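Long-range contact in glucan-binding protein C, GbpC (Streptococcus mutans UA159, PDB 5UQZ), which probably binds glucan and mediates sucrose-independent and sucrose-dependent adherence of the bacterium, this piece being its calcium-binding beta-supersandwich region: residues A[55-67]-A[212-224]. Residues are numbered along the deposited sequence; the frame is centred on the assembly and turned at random.
Sequences SGRVEKAQGLVFI and DLSGNNAIMSLSS. With CA (calcium ion), chain B.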
ATOM      1  N   SER A  55     -12.075  15.115  -8.189  1.00 14.80           N
ATOM      2  CA  SER A  55     -11.896  13.715  -7.770  0.81 17.35           C
ATOM      3  C   SER A  55     -12.793  12.734  -8.544  1.00 13.95           C
ATOM      4  O   SER A  55     -12.535  11.513  -8.570  1.00 14.60           O
ATOM      5  CB  SER A  55     -12.044  13.599  -6.260  0.81 22.52           C
ATOM      6  OG  SER A  55     -11.023  14.363  -5.611  0.81 22.59           O
ATOM      7  N   GLY A  56     -13.842  13.221  -9.198  1.00 11.27           N
ATOM      8  CA  GLY A  56     -14.609  12.378 -10.087  1.00 10.85           C
ATOM      9  C   GLY A  56     -13.806  11.847 -11.259  1.00 10.79           C
ATOM     10  O   GLY A  56     -14.245  10.885 -11.901  1.00 11.28           O
ATOM     11  N   ARG A  57     -12.629  12.427 -11.522  1.00 10.02           N
ATOM     12  CA  ARG A  57     -11.813  11.918 -12.610  1.00 10.83           C
ATOM     13  C   ARG A  57     -11.384  10.478 -12.405  1.00 10.00           C
ATOM     14  O   ARG A  57     -11.088   9.806 -13.388  1.00 11.01           O
ATOM     15  CB  ARG A  57     -10.571  12.809 -12.762  1.00 12.56           C
ATOM     16  CG  ARG A  57     -10.875  14.117 -13.445  1.00 11.77           C
ATOM     17  CD  ARG A  57      -9.684  15.090 -13.481  1.00 11.89           C
ATOM     18  NE  ARG A  57      -8.425  14.430 -13.899  1.00 11.11           N
ATOM     19  CZ  ARG A  57      -8.109  13.999 -15.121  1.00  9.64           C
ATOM     20  NH1 ARG A  57      -8.936  14.266 -16.138  1.00 12.06           N
ATOM     21  NH2 ARG A  57      -6.984  13.351 -15.341  1.00  9.70           N
ATOM     22  N   VAL A  58     -11.369   9.969 -11.172  1.00 10.70           N
ATOM     23  CA  VAL A  58     -11.018   8.550 -10.991  1.00 11.25           C
ATOM     24  C   VAL A  58     -11.922   7.658 -11.831  1.00 12.91           C
ATOM     25  O   VAL A  58     -11.469   6.680 -12.444  1.00 13.81           O
ATOM     26  CB  VAL A  58     -11.095   8.142  -9.510  1.00 12.17           C
ATOM     27  CG1 VAL A  58     -10.882   6.639  -9.349  1.00 11.96           C
ATOM     28  CG2 VAL A  58     -10.089   8.931  -8.699  1.00 12.07           C
ATOM     29  N   GLU A  59     -13.220   7.964 -11.844  1.00 12.40           N
ATOM     30  CA  GLU A  59     -14.171   7.235 -12.662  0.55 15.27           C
ATOM     31  C   GLU A  59     -14.269   7.814 -14.078  1.00 17.63           C
ATOM     32  O   GLU A  59     -14.265   7.077 -15.069  1.00 22.32           O
ATOM     33  CB  GLU A  59     -15.538   7.268 -11.962  0.55 19.01           C
ATOM     34  CG  GLU A  59     -16.577   6.392 -12.599  0.55 24.77           C
ATOM     35  CD  GLU A  59     -17.731   6.091 -11.669  0.55 26.85           C
ATOM     36  OE1 GLU A  59     -17.503   5.927 -10.448  0.55 29.68           O
ATOM     37  OE2 GLU A  59     -18.865   6.008 -12.175  0.55 33.31           O
ATOM     38  N   LYS A  60     -14.340   9.132 -14.192  1.00 13.97           N
ATOM     39  CA  LYS A  60     -14.705   9.725 -15.472  1.00 15.14           C
ATOM     40  C   LYS A  60     -13.553   9.764 -16.463  1.00 13.04           C
ATOM     41  O   LYS A  60     -13.819   9.797 -17.676  1.00 17.89           O
ATOM     42  CB  LYS A  60     -15.302  11.121 -15.239  1.00 16.04           C
ATOM     43  CG  LYS A  60     -16.650  11.088 -14.503  1.00 23.06           C
ATOM     44  CD  LYS A  60     -17.231  12.521 -14.215  1.00 28.52           C
ATOM     45  CE  LYS A  60     -17.628  13.265 -15.490  1.00 36.28           C
ATOM     46  NZ  LYS A  60     -18.810  12.610 -16.122  1.00 38.03           N
ATOM     47  N   ALA A  61     -12.319   9.868 -15.980  1.00 10.54           N
ATOM     48  CA  ALA A  61     -11.202  10.102 -16.879  1.00 10.54           C
ATOM     49  C   ALA A  61     -10.359   8.852 -17.089  1.00  9.22           C
ATOM     50  O   ALA A  61      -9.415   8.905 -17.877  1.00 10.62           O
ATOM     51  CB  ALA A  61     -10.287  11.193 -16.356  1.00 11.84           C
ATOM     52  N   GLN A  62     -10.641   7.766 -16.375  1.00  9.13           N
ATOM     53  CA  GLN A  62      -9.733   6.618 -16.414  1.00  8.60           C
ATOM     54  C   GLN A  62      -9.753   5.920 -17.760  1.00  8.37           C
ATOM     55  O   GLN A  62     -10.780   5.361 -18.181  1.00 10.42           O
ATOM     56  CB  GLN A  62     -10.111   5.622 -15.314  1.00  8.89           C
ATOM     57  CG  GLN A  62      -9.246   4.339 -15.337  1.00  8.71           C
ATOM     58  CD  GLN A  62      -7.830   4.653 -14.902  1.00  7.92           C
ATOM     59  OE1 GLN A  62      -7.069   5.248 -15.679  1.00  8.03           O
ATOM     60  NE2 GLN A  62      -7.470   4.231 -13.665  1.00  8.68           N
ATOM     61  N   GLY A  63      -8.621   5.905 -18.445  1.00  8.11           N
ATOM     62  CA  GLY A  63      -8.422   5.117 -19.642  1.00  7.91           C
ATOM     63  C   GLY A  63      -7.386   4.026 -19.471  1.00  7.56           C
ATOM     64  O   GLY A  63      -7.153   3.270 -20.426  1.00  8.12           O
ATOM     65  N   LEU A  64      -6.742   3.945 -18.312  1.00  7.16           N
ATOM     66  CA  LEU A  64      -5.691   2.963 -18.081  1.00  7.25           C
ATOM     67  C   LEU A  64      -6.310   1.755 -17.382  1.00  7.46           C
ATOM     68  O   LEU A  64      -6.989   1.905 -16.363  1.00  8.14           O
ATOM     69  CB  LEU A  64      -4.606   3.553 -17.189  1.00  7.74           C
ATOM     70  CG  LEU A  64      -3.450   2.568 -16.877  1.00  7.21           C
ATOM     71  CD1 LEU A  64      -2.615   2.278 -18.106  1.00  8.70           C
ATOM     72  CD2 LEU A  64      -2.553   3.189 -15.789  1.00  8.93           C
ATOM     73  N   VAL A  65      -6.029   0.565 -17.911  1.00  7.53           N
ATOM     74  CA  VAL A  65      -6.312  -0.697 -17.241  1.00  8.35           C
ATOM     75  C   VAL A  65      -4.958  -1.369 -17.047  1.00  7.71           C
ATOM     76  O   VAL A  65      -4.332  -1.791 -18.021  1.00  8.38           O
ATOM     77  CB  VAL A  65      -7.287  -1.574 -18.055  1.00 10.47           C
ATOM     78  CG1 VAL A  65      -7.542  -2.867 -17.305  1.00 12.53           C
ATOM     79  CG2 VAL A  65      -8.587  -0.806 -18.355  1.00 12.07           C
ATOM     80  N   PHE A  66      -4.492  -1.422 -15.811  1.00  7.83           N
ATOM     81  CA  PHE A  66      -3.150  -1.903 -15.499  1.00  7.28           C
ATOM     82  C   PHE A  66      -3.212  -2.381 -14.057  1.00  7.51           C
ATOM     83  O   PHE A  66      -2.834  -1.684 -13.113  1.00  7.51           O
ATOM     84  CB  PHE A  66      -2.159  -0.766 -15.692  1.00  7.51           C
ATOM     85  CG  PHE A  66      -0.712  -1.155 -15.387  1.00  7.64           C
ATOM     86  CD1 PHE A  66      -0.088  -2.202 -16.064  1.00  8.89           C
ATOM     87  CD2 PHE A  66       0.013  -0.461 -14.454  1.00  8.77           C
ATOM     88  CE1 PHE A  66       1.246  -2.523 -15.777  1.00  9.91           C
ATOM     89  CE2 PHE A  66       1.333  -0.768 -14.186  1.00 10.64           C
ATOM     90  CZ  PHE A  66       1.938  -1.785 -14.863  1.00  9.78           C
ATOM     91  N   ILE A  67      -3.757  -3.575 -13.883  1.00 10.06           N
ATOM     92  CA  ILE A  67      -4.081  -4.043 -12.544  1.00 13.01           C
ATOM     93  C   ILE A  67      -3.591  -5.418 -12.219  1.00 14.31           C
ATOM     94  O   ILE A  67      -3.368  -5.733 -11.044  1.00 18.65           O
ATOM     95  CB  ILE A  67      -5.557  -3.910 -12.223  1.00 17.60           C
ATOM     96  CG1 ILE A  67      -5.860  -4.349 -10.795  1.00 23.79           C
ATOM     97  CG2 ILE A  67      -6.312  -4.620 -13.131  1.00 13.84           C
ATOM     98  CD1 ILE A  67      -4.807  -3.714  -9.757  1.00 31.27           C
ATOM     99  N   ASP A 212       1.907   7.899 -25.538  1.00  7.10           N
ATOM    100  CA  ASP A 212       1.739   9.261 -25.053  1.00  7.08           C
ATOM    101  C   ASP A 212       0.578   9.340 -24.060  1.00  6.66           C
ATOM    102  O   ASP A 212      -0.559   8.985 -24.396  1.00  7.70           O
ATOM    103  CB  ASP A 212       1.462  10.124 -26.296  1.00  9.12           C
ATOM    104  CG  ASP A 212       1.277  11.605 -25.983  1.00  9.60           C
ATOM    105  OD1 ASP A 212       1.463  12.049 -24.849  1.00 10.71           O
ATOM    106  OD2 ASP A 212       0.914  12.347 -26.943  1.00 12.15           O
ATOM    107  N   LEU A 213       0.868   9.811 -22.848  1.00  6.74           N
ATOM    108  CA  LEU A 213      -0.113   9.914 -21.767  1.00  6.97           C
ATOM    109  C   LEU A 213      -0.710  11.306 -21.647  1.00  6.88           C
ATOM    110  O   LEU A 213      -1.428  11.577 -20.673  1.00  7.38           O
ATOM    111  CB  LEU A 213       0.494   9.433 -20.439  1.00  7.87           C
ATOM    112  CG  LEU A 213       1.079   8.025 -20.478  1.00  8.16           C
ATOM    113  CD1 LEU A 213       1.616   7.669 -19.090  1.00 10.82           C
ATOM    114  CD2 LEU A 213       0.053   6.955 -20.935  1.00  9.05           C
ATOM    115  N   SER A 214      -0.481  12.182 -22.638  1.00  7.01           N
ATOM    116  CA  SER A 214      -0.904  13.563 -22.412  0.51  8.60           C
ATOM    117  C   SER A 214      -2.387  13.815 -22.656  1.00  8.06           C
ATOM    118  O   SER A 214      -2.794  14.975 -22.525  1.00  9.28           O
ATOM    119  CB  SER A 214      -0.031  14.571 -23.156  0.51 11.31           C
ATOM    120  OG  SER A 214      -0.118  14.347 -24.546  0.51 12.52           O
ATOM    121  N   GLY A 215      -3.185  12.785 -22.929  1.00  7.43           N
ATOM    122  CA  GLY A 215      -4.627  12.903 -22.806  1.00  8.21           C
ATOM    123  C   GLY A 215      -5.083  12.891 -21.355  1.00  7.36           C
ATOM    124  O   GLY A 215      -6.265  13.105 -21.075  1.00  7.65           O
ATOM    125  N   ASN A 216      -4.164  12.642 -20.419  1.00  7.49           N
ATOM    126  CA  ASN A 216      -4.480  12.730 -18.999  1.00  7.95           C
ATOM    127  C   ASN A 216      -5.496  11.697 -18.562  1.00  8.38           C
ATOM    128  O   ASN A 216      -6.306  11.923 -17.649  1.00  9.19           O
ATOM    129  CB  ASN A 216      -4.853  14.142 -18.558  1.00  9.39           C
ATOM    130  CG  ASN A 216      -3.677  15.078 -18.579  1.00 10.78           C
ATOM    131  OD1 ASN A 216      -2.556  14.698 -18.922  1.00 13.25           O
ATOM    132  ND2 ASN A 216      -3.926  16.344 -18.256  1.00 13.34           N
ATOM    133  N   ASN A 217      -5.437  10.502 -19.187  1.00  7.19           N
ATOM    134  CA  ASN A 217      -6.355   9.418 -18.833  1.00  7.86           C
ATOM    135  C   ASN A 217      -5.690   8.317 -18.011  1.00  7.21           C
ATOM    136  O   ASN A 217      -6.342   7.305 -17.730  1.00  8.07           O
ATOM    137  CB  ASN A 217      -6.999   8.824 -20.086  1.00  7.74           C
ATOM    138  CG  ASN A 217      -7.781   9.872 -20.882  1.00  8.19           C
ATOM    139  OD1 ASN A 217      -7.418  10.210 -22.015  1.00  8.52           O
ATOM    140  ND2 ASN A 217      -8.844  10.400 -20.261  1.00 10.66           N
ATOM    141  N   ALA A 218      -4.423   8.458 -17.613  1.00  6.82           N
ATOM    142  CA  ALA A 218      -3.792   7.413 -16.808  1.00  7.24           C
ATOM    143  C   ALA A 218      -3.957   7.785 -15.346  1.00  6.92           C
ATOM    144  O   ALA A 218      -3.149   8.526 -14.782  1.00  8.68           O
ATOM    145  CB  ALA A 218      -2.321   7.214 -17.185  1.00  7.76           C
ATOM    146  N   ILE A 219      -4.984   7.245 -14.689  1.00  7.00           N
ATOM    147  CA  ILE A 219      -5.192   7.515 -13.274  1.00  7.27           C
ATOM    148  C   ILE A 219      -4.570   6.356 -12.512  1.00  7.54           C
ATOM    149  O   ILE A 219      -4.935   5.190 -12.725  1.00  8.46           O
ATOM    150  CB  ILE A 219      -6.673   7.709 -12.913  1.00  9.13           C
ATOM    151  CG1 ILE A 219      -7.390   8.658 -13.900  1.00  9.88           C
ATOM    152  CG2 ILE A 219      -6.763   8.255 -11.464  1.00 11.31           C
ATOM    153  CD1 ILE A 219      -6.745  10.005 -14.089  1.00 11.84           C
ATOM    154  N   MET A 220      -3.612   6.650 -11.650  1.00  7.97           N
ATOM    155  CA  MET A 220      -2.858   5.608 -10.972  1.00  8.11           C
ATOM    156  C   MET A 220      -2.983   5.748  -9.463  1.00  7.56           C
ATOM    157  O   MET A 220      -3.095   6.846  -8.907  1.00  8.22           O
ATOM    158  CB  MET A 220      -1.408   5.652 -11.410  1.00  9.07           C
ATOM    159  CG  MET A 220      -1.320   5.365 -12.907  1.00  9.31           C
ATOM    160  SD  MET A 220       0.306   4.992 -13.515  1.00 10.31           S
ATOM    161  CE  MET A 220       0.490   3.356 -12.806  1.00 15.47           C
ATOM    162  N   SER A 221      -2.918   4.622  -8.797  1.00  7.50           N
ATOM    163  CA  SER A 221      -3.100   4.562  -7.359  1.00  7.41           C
ATOM    164  C   SER A 221      -1.822   4.947  -6.633  1.00  8.00           C
ATOM    165  O   SER A 221      -0.714   4.622  -7.062  1.00  9.30           O
ATOM    166  CB  SER A 221      -3.493   3.142  -6.971  1.00  8.34           C
ATOM    167  OG  SER A 221      -2.467   2.228  -7.313  1.00  9.10           O
ATOM    168  N   LEU A 222      -1.988   5.595  -5.483  1.00  8.23           N
ATOM    169  CA  LEU A 222      -0.919   5.819  -4.514  1.00  9.14           C
ATOM    170  C   LEU A 222      -1.531   5.432  -3.164  1.00  8.25           C
ATOM    171  O   LEU A 222      -1.767   6.255  -2.258  1.00  9.42           O
ATOM    172  CB  LEU A 222      -0.454   7.286  -4.548  1.00 10.38           C
ATOM    173  CG  LEU A 222       0.154   7.673  -5.912  1.00 12.90           C
ATOM    174  CD1 LEU A 222       0.348   9.161  -6.044  1.00 13.15           C
ATOM    175  CD2 LEU A 222       1.460   6.920  -6.218  1.00 12.93           C
ATOM    176  N   SER A 223      -1.798   4.141  -3.025  1.00  9.76           N
ATOM    177  CA  SER A 223      -2.464   3.623  -1.847  1.00  8.73           C
ATOM    178  C   SER A 223      -1.471   3.337  -0.727  1.00  9.37           C
ATOM    179  O   SER A 223      -0.250   3.386  -0.900  1.00 10.32           O
ATOM    180  CB  SER A 223      -3.190   2.338  -2.212  1.00  9.63           C
ATOM    181  OG  SER A 223      -4.155   2.582  -3.233  1.00 11.36           O
ATOM    182  N   SER A 224      -2.022   3.042   0.456  1.00  8.87           N
ATOM    183  CA  SER A 224      -1.225   2.499   1.543  1.00  8.38           C
ATOM    184  C   SER A 224      -0.084   3.454   1.945  1.00  8.84           C
ATOM    185  O   SER A 224       1.056   3.061   2.167  1.00  8.86           O
ATOM    186  CB  SER A 224      -0.696   1.117   1.170  1.00 10.14           C
ATOM    187  OG  SER A 224      -0.056   0.484   2.259  1.00 11.14           O
TER
HETATM  188 CA    CA B 501       2.179   1.165   3.015  1.00  9.73          CA
HETATM  189  O   HOH W   1       1.516  -0.958   4.065  1.00 13.69           O
HETATM  190  O   HOH W   2       3.723   0.391   4.910  1.00 24.68           O
HETATM  191  O   HOH W   3       3.617  -0.791   2.523  1.00 23.40           O
HETATM  192  O   HOH W   4       2.877   1.393   0.755  1.00 13.92           O
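The side-chain amide of Gln62 pairs with the backbone of Ile219 as a second strand would. Gln62 OE1 accepts from Ile219 N at 3.1 Å, and Gln62 NE2 donates to Ile219 O at 2.9 Å. Both bonds are nearly straight (165°), and Ile219 O lies close to the amide plane. Gln62 CG is anti to the backbone N, and a bend at chi2 (70°) turns the amide back onto residues 212-224. Leu64 N also donates to Gln62 OE1, from above the carbonyl plane and from the face opposite Ile219 N. Two N-H groups grip this oxygen, and with the NE2 bond they hold the amide in one rotation.

One good backbone bond and two side-chain bonds flank this pair. Gly63 N donates to Asn217 O at 2.8 Å. In return Asn217 ND2 reaches the carbonyl of Ala61, 2.9 Å from Ala61 O. Farther out, Arg57 bends at chi3 and sets the edge of its guanidinium against the carbonyl of Asn216, with NH2 2.8 Å from Asn216 O.

Ile219 points into the other segment. Its CD1 lies 3.6 Å from Arg57 NH2, while CG2 faces Val58. On the other flank Leu64 CD2 packs 3.8 Å from Met220 CG, and Met220 CE meets the edge of the Phe66 ring.

The contact joins two small antiparallel sheets at their outer strands. Strand 64-65 pairs with 143-144, and strand 219-222 with 303-306. Tyr144 touches both Leu64 and Ala218. Strand 219-222 leads to Ser224, which binds calcium together with Asn226 and Glu237. On the Ile219 flank, Val58 of helix 57-60 also touches Tyr45 of the long helix 3-51.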